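Enoyl-CoA hydratase (Thermus thermophilus, PDB 1WZ8) probably catalyses the reversible addition of water to the double bond of enoyl-CoA thioesters, as a hexameric member of the crotonase family. Local coordinates at residues L12-A15 with V21-I24; A57-G62 with K194-A199; A126-V131 with L200-R205. All coordinates share one frame; numbering follows the deposited sequence.

Contact 1: residues L12-A15 with V21-I24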
# COMPACT_ATOMS: atom_id res chain seq x y z
N LEU A 12 37.60 -5.46 -3.62
CA LEU A 12 37.23 -4.42 -2.66
C LEU A 12 38.40 -4.10 -1.75
O LEU A 12 39.13 -4.99 -1.32
CB LEU A 12 36.04 -4.87 -1.81
CG LEU A 12 34.71 -5.10 -2.53
CD1 LEU A 12 33.65 -5.52 -1.51
CD2 LEU A 12 34.27 -3.84 -3.25
N ALA A 13 38.57 -2.81 -1.46
CA ALA A 13 39.63 -2.35 -0.57
C ALA A 13 38.94 -1.61 0.56
O ALA A 13 37.96 -0.90 0.33
CB ALA A 13 40.58 -1.42 -1.32
N PHE A 14 39.44 -1.77 1.78
CA PHE A 14 38.83 -1.12 2.93
C PHE A 14 39.82 -0.23 3.68
O PHE A 14 40.98 -0.60 3.88
CB PHE A 14 38.26 -2.17 3.89
CG PHE A 14 37.29 -3.12 3.24
CD1 PHE A 14 37.74 -4.17 2.46
CD2 PHE A 14 35.92 -2.96 3.43
CE1 PHE A 14 36.84 -5.06 1.86
CE2 PHE A 14 35.01 -3.85 2.84
CZ PHE A 14 35.47 -4.90 2.06
N ALA A 15 39.35 0.94 4.10
CA ALA A 15 40.20 1.87 4.83
C ALA A 15 39.36 2.81 5.70
O ALA A 15 38.15 2.91 5.52
CB ALA A 15 41.03 2.68 3.84
N VAL A 21 34.57 6.42 9.61
CA VAL A 21 34.20 6.33 8.21
C VAL A 21 34.87 5.15 7.52
O VAL A 21 36.08 5.18 7.28
CB VAL A 21 34.58 7.62 7.44
CG1 VAL A 21 34.15 7.50 5.99
CG2 VAL A 21 33.93 8.83 8.10
N LEU A 22 34.10 4.11 7.23
CA LEU A 22 34.66 2.96 6.55
C LEU A 22 34.55 3.21 5.06
O LEU A 22 33.45 3.29 4.50
CB LEU A 22 33.90 1.68 6.91
CG LEU A 22 34.40 0.43 6.18
CD1 LEU A 22 35.88 0.22 6.47
CD2 LEU A 22 33.59 -0.77 6.60
N GLU A 23 35.70 3.36 4.41
CA GLU A 23 35.72 3.62 2.98
C GLU A 23 35.92 2.33 2.21
O GLU A 23 36.87 1.60 2.45
CB GLU A 23 36.84 4.60 2.65
CG GLU A 23 36.94 4.93 1.18
CD GLU A 23 38.19 5.70 0.85
OE1 GLU A 23 39.29 5.13 0.99
OE2 GLU A 23 38.07 6.87 0.45
N ILE A 24 35.01 2.06 1.28
CA ILE A 24 35.09 0.87 0.45
C ILE A 24 35.39 1.30 -0.98
O ILE A 24 34.56 1.96 -1.61
CB ILE A 24 33.78 0.06 0.46
CG1 ILE A 24 33.41 -0.34 1.89
CG2 ILE A 24 33.93 -1.19 -0.41
CD1 ILE A 24 32.15 -1.19 1.98
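Leu-12 meets Ile-24 through its CD2 branch. CD2 of Leu-12 lies 3.9 Å from CG2 of Ile-24, and the two side chains pass at a slant. At Ala-13 the backbone makes the contact. Its carbonyl O receives the CA-H of Ile-24, with 3.4 Å between Ala-13 O and Ile-24 CA. Phe-14 stands opposite Ile-24 as an antiparallel non-hydrogen-bonded pair, and their side chains lie side by side, pointing the same way. Both have the same first torsion, with Phe-14 CG and Ile-24 CG1 beside their own backbone N (chi1 -55° and -58°). This brings Ile-24 CG1 to 3.9 Å from Phe-14 CD2, while the other branch of Ile-24 serves Leu-12. Leu-22 CD1 sits at the edge of the Phe-14 ring, near its plane, 4.2 Å from Phe-14 CB.

The two strands, 12-18 and 21-26, form an N-terminal beta hairpin at one edge of the main sheet of the crotonase fold. Strand 12-18 is the outermost on this side of the sheet within the chain. Helix 36-49 packs on the face with Leu-12, Leu-22 and Ile-24.

Ala-15 and Glu-23 form the hydrogen-bonded pair. Ala-15 N gives its hydrogen to Glu-23 O at 3.1 Å. The return bond, from Glu-23 N to Ala-15 O, is shorter at 2.7 Å and straighter, with 168° at the hydrogen. Leu-22 CD1 also comes to 3.6 Å from Ala-15 O. On the other face Glu-23 extends from the strand, OE1 4.1 Å from Ala-15 CB, and its OE2 hydrogen-bonds to the hydroxyl of Tyr-196.

Contact 2: residues A57-G62 with K194-A199; sequences AVLLRG and KVYEKA
Arg-61 lays its guanidinium flat on the ring of Tyr-196. The two planes differ by only 8°. NH1 of Arg-61 sits over the ring centre and comes within 3.3 Å of Tyr-196 CG. Arg-61 CZ lies over the face of the Tyr-196 ring, 3.8 Å from its centroid, so the stack is also a cation-pi contact. The arginine reaches it with an extended chain. CG is anti to the backbone N (chi1 -173°), and the chain stays extended beyond it, which carries the group straight out from the strand to the helix. The aliphatic part takes part too, with Arg-61 CD 3.5 Å from Tyr-196 CD1.

Both flat groups are fixed from outside the pair. Arg-61 NE forms a salt bridge with Glu-112, and the Tyr-196 hydroxyl is held by Glu-23. The carboxylate of Glu-112 probably offsets the arginine's charge.

Deeper in, the contact is wholly apolar. Leu-59 divides its methyls between two helix residues about one turn apart. CD2 lies 3.7 Å from Tyr-196 CE1, and CD1 lies 3.9 Å from Ala-199 CB. The small alanine side chain faces the strand directly.

The outer side is different. Lys-194 and Glu-197 are exposed and do not touch the strand. They form a salt bridge with each other, a fairly long one at 3.6 Å between Lys-194 NZ and Glu-197 OE2.

The segment axes are about 10.1 Å apart and run nearly antiparallel, at 172°. A helix laid against parallel strands in the opposite sense is the classic alpha/beta layer. Here helix 195-207 follows strand 188-190 and packs on the main sheet of the crotonase fold.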
# COMPACT_ATOMS: atom_id res chain seq x y z
N ALA A 57 29.67 5.44 9.34
CA ALA A 57 29.28 5.84 8.00
C ALA A 57 30.14 5.10 6.98
O ALA A 57 31.31 4.82 7.24
CB ALA A 57 29.45 7.35 7.81
N VAL A 58 29.54 4.76 5.85
CA VAL A 58 30.25 4.06 4.79
C VAL A 58 30.41 4.98 3.59
O VAL A 58 29.48 5.69 3.20
CB VAL A 58 29.49 2.78 4.35
CG1 VAL A 58 30.12 2.19 3.09
CG2 VAL A 58 29.53 1.76 5.49
N LEU A 59 31.61 4.99 3.02
CA LEU A 59 31.91 5.82 1.86
C LEU A 59 32.28 4.91 0.70
O LEU A 59 33.21 4.11 0.81
CB LEU A 59 33.07 6.77 2.17
CG LEU A 59 33.58 7.65 1.02
CD1 LEU A 59 32.43 8.49 0.46
CD2 LEU A 59 34.71 8.55 1.52
N LEU A 60 31.56 5.03 -0.40
CA LEU A 60 31.82 4.20 -1.58
C LEU A 60 32.54 5.00 -2.65
O LEU A 60 32.17 6.13 -2.94
CB LEU A 60 30.50 3.67 -2.14
CG LEU A 60 29.69 2.75 -1.23
CD1 LEU A 60 28.34 2.44 -1.89
CD2 LEU A 60 30.47 1.48 -0.94
N ARG A 61 33.57 4.39 -3.23
CA ARG A 61 34.33 5.05 -4.28
C ARG A 61 34.90 4.00 -5.22
O ARG A 61 35.28 2.91 -4.78
CB ARG A 61 35.47 5.88 -3.69
CG ARG A 61 36.21 6.72 -4.72
CD ARG A 61 37.47 7.37 -4.14
NE ARG A 61 37.98 8.42 -5.03
CZ ARG A 61 39.06 9.16 -4.77
NH1 ARG A 61 39.75 8.97 -3.66
NH2 ARG A 61 39.44 10.10 -5.63
N GLY A 62 34.96 4.33 -6.50
CA GLY A 62 35.52 3.40 -7.47
C GLY A 62 36.98 3.74 -7.62
O GLY A 62 37.37 4.90 -7.45
N LYS A 194 36.38 18.02 -7.00
CA LYS A 194 36.02 18.07 -5.59
C LYS A 194 35.09 16.96 -5.12
O LYS A 194 34.73 16.92 -3.94
CB LYS A 194 35.35 19.41 -5.28
CG LYS A 194 36.19 20.64 -5.59
CD LYS A 194 37.27 20.84 -4.54
CE LYS A 194 38.04 22.13 -4.77
NZ LYS A 194 38.98 22.41 -3.65
N VAL A 195 34.71 16.06 -6.02
CA VAL A 195 33.78 14.99 -5.66
C VAL A 195 34.19 14.17 -4.44
O VAL A 195 33.48 14.14 -3.43
CB VAL A 195 33.53 14.04 -6.86
CG1 VAL A 195 32.61 12.89 -6.44
CG2 VAL A 195 32.91 14.82 -8.01
N TYR A 196 35.34 13.50 -4.52
CA TYR A 196 35.79 12.70 -3.39
C TYR A 196 35.93 13.54 -2.12
O TYR A 196 35.49 13.14 -1.04
CB TYR A 196 37.12 12.01 -3.69
CG TYR A 196 37.64 11.23 -2.50
CD1 TYR A 196 36.98 10.10 -2.04
CD2 TYR A 196 38.76 11.66 -1.79
CE1 TYR A 196 37.42 9.40 -0.92
CE2 TYR A 196 39.21 10.98 -0.66
CZ TYR A 196 38.54 9.85 -0.23
OH TYR A 196 38.97 9.17 0.89
N GLU A 197 36.54 14.71 -2.24
CA GLU A 197 36.73 15.60 -1.10
C GLU A 197 35.42 15.94 -0.39
O GLU A 197 35.33 15.87 0.84
CB GLU A 197 37.42 16.89 -1.54
CG GLU A 197 37.44 17.99 -0.49
CD GLU A 197 38.21 19.21 -0.96
OE1 GLU A 197 39.43 19.10 -1.16
OE2 GLU A 197 37.58 20.29 -1.12
N LYS A 198 34.40 16.31 -1.16
CA LYS A 198 33.10 16.67 -0.59
C LYS A 198 32.40 15.43 -0.03
O LYS A 198 31.77 15.48 1.02
CB LYS A 198 32.21 17.33 -1.65
CG LYS A 198 30.83 17.76 -1.15
CD LYS A 198 30.94 18.86 -0.09
CE LYS A 198 29.56 19.34 0.36
NZ LYS A 198 29.64 20.45 1.36
N ALA A 199 32.50 14.31 -0.75
CA ALA A 199 31.86 13.09 -0.29
C ALA A 199 32.45 12.67 1.06
O ALA A 199 31.72 12.26 1.97
CB ALA A 199 32.06 11.97 -1.31

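Contact 3: residues A126-V131 with L200-R205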
# COMPACT_ATOMS: atom_id res chain seq x y z
N ALA A 126 22.72 4.47 -2.24
CA ALA A 126 23.39 5.13 -1.13
C ALA A 126 22.45 6.20 -0.61
O ALA A 126 21.57 6.67 -1.33
CB ALA A 126 24.70 5.76 -1.60
N ASP A 127 22.63 6.59 0.64
CA ASP A 127 21.78 7.61 1.24
C ASP A 127 22.07 8.98 0.67
O ASP A 127 21.16 9.78 0.45
CB ASP A 127 21.97 7.59 2.75
CG ASP A 127 21.60 6.26 3.35
OD1 ASP A 127 20.39 5.96 3.42
OD2 ASP A 127 22.52 5.51 3.74
N ILE A 128 23.35 9.26 0.44
CA ILE A 128 23.74 10.54 -0.11
C ILE A 128 24.77 10.31 -1.20
O ILE A 128 25.76 9.61 -1.00
CB ILE A 128 24.36 11.45 0.98
CG1 ILE A 128 23.31 11.77 2.04
CG2 ILE A 128 24.87 12.74 0.34
CD1 ILE A 128 23.81 12.63 3.18
N ALA A 129 24.51 10.87 -2.38
CA ALA A 129 25.44 10.73 -3.48
C ALA A 129 25.95 12.11 -3.83
O ALA A 129 25.18 13.07 -3.91
CB ALA A 129 24.75 10.12 -4.70
N VAL A 130 27.27 12.22 -3.99
CA VAL A 130 27.88 13.48 -4.37
C VAL A 130 28.41 13.23 -5.77
O VAL A 130 29.20 12.31 -5.98
CB VAL A 130 29.07 13.84 -3.44
CG1 VAL A 130 29.70 15.15 -3.89
CG2 VAL A 130 28.60 13.94 -2.00
N VAL A 131 27.96 14.02 -6.73
CA VAL A 131 28.41 13.86 -8.10
C VAL A 131 29.15 15.09 -8.58
O VAL A 131 29.12 16.14 -7.93
CB VAL A 131 27.23 13.60 -9.08
CG1 VAL A 131 26.42 12.42 -8.61
CG2 VAL A 131 26.36 14.85 -9.20
N LEU A 200 33.76 12.79 1.20
CA LEU A 200 34.42 12.43 2.45
C LEU A 200 33.96 13.37 3.57
O LEU A 200 33.72 12.94 4.70
CB LEU A 200 35.95 12.50 2.29
CG LEU A 200 36.76 12.17 3.54
CD1 LEU A 200 36.39 10.77 4.03
CD2 LEU A 200 38.25 12.26 3.22
N GLU A 201 33.83 14.65 3.24
CA GLU A 201 33.38 15.64 4.22
C GLU A 201 31.98 15.27 4.72
O GLU A 201 31.68 15.37 5.92
CB GLU A 201 33.34 17.02 3.56
CG GLU A 201 32.88 18.14 4.48
CD GLU A 201 32.60 19.43 3.73
OE1 GLU A 201 33.52 19.93 3.04
OE2 GLU A 201 31.47 19.95 3.84
N VAL A 202 31.12 14.86 3.80
CA VAL A 202 29.76 14.47 4.14
C VAL A 202 29.80 13.24 5.04
O VAL A 202 29.14 13.18 6.07
CB VAL A 202 28.94 14.15 2.86
CG1 VAL A 202 27.57 13.59 3.24
CG2 VAL A 202 28.78 15.41 2.02
N ALA A 203 30.60 12.25 4.64
CA ALA A 203 30.72 11.02 5.42
C ALA A 203 31.23 11.31 6.82
O ALA A 203 30.72 10.77 7.80
CB ALA A 203 31.65 10.04 4.72
N GLU A 204 32.24 12.17 6.92
CA GLU A 204 32.79 12.50 8.23
C GLU A 204 31.72 13.15 9.10
O GLU A 204 31.59 12.79 10.28
CB GLU A 204 33.99 13.44 8.09
CG GLU A 204 34.69 13.73 9.41
CD GLU A 204 36.02 14.43 9.24
OE1 GLU A 204 36.71 14.66 10.25
OE2 GLU A 204 36.38 14.76 8.09
N ARG A 205 30.96 14.08 8.53
CA ARG A 205 29.90 14.76 9.27
C ARG A 205 28.88 13.76 9.79
O ARG A 205 28.39 13.89 10.91
CB ARG A 205 29.17 15.79 8.38
CG ARG A 205 29.91 17.11 8.19
CD ARG A 205 29.08 18.08 7.35
NE ARG A 205 27.84 18.48 8.01
CZ ARG A 205 26.84 19.13 7.41
NH1 ARG A 205 26.94 19.46 6.13
NH2 ARG A 205 25.75 19.46 8.09
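Two groups grip OD2 of Asp-127, the residue just before the Ile-128 that meets Val-202. They are the ammonium of Lys-218, in a salt bridge, and the backbone N of Val-107, in a hydrogen bond. The other oxygen, OD1, forms a salt bridge with Lys-166 of the second subunit. With partners on both oxygens the carboxylate is held in place, and the nearby lysines would probably stabilise its negative charge.

The contact itself is small and made of methyl groups. Val-202 is its one helix residue. Its CB points to strand 128-132, and its two methyls go to different strand residues. CG1, anti to the backbone N (chi1 174°), reaches Ile-128. CG2, beside that N, turns to Val-130. Val-202 CG1 lies 3.9 Å from Ile-128 CD1 and 4.1 Å from Ile-128 CG2. It thus touches both arms of the isoleucine, and the two side chains pass at an angle. The second touch is looser, with 4.3 Å between Val-202 CG2 and Val-130 CG2.

Ile-128 and Val-130 are two apart in the strand, so both side chains leave the same face of the main sheet. Helix 195-207 runs over that face. At this end the layer also meets the subunit interface: Leu-171 of the second subunit packs on Ile-128 and Val-202.

No hydrogen bond crosses between 126-131 and 200-205. Within the helix segment the backbone bonds to itself, as from Glu-204 N to Leu-200 O at 2.8 Å. Between strand and helix the attraction therefore comes from burying aliphatic surface and from dispersion. It has little directional character. The directed side-chain bonds are made by other residues of the two segments to partners elsewhere, as by Asp-127 and by Arg-205, which pairs with Glu-173 of the second subunit.

All three contacts belong to the same six-stranded sheet, but to different parts of it. Contact 1 is a strand-to-strand contact at one edge of the sheet, partly buried and built on backbone bonds. Contacts 2 and 3 share helix 195-207, and their centres are 6 Å apart. Contact 2 uses the first turns of the helix and mixes a partly exposed cation-pi stack with buried methyls. Contact 3 uses later turns, is fully buried and wholly aliphatic, and borders another subunit. Contacts 1 and 2 are also joined directly: Ile-24 and Leu-59 pair through their backbones in neighbouring strands.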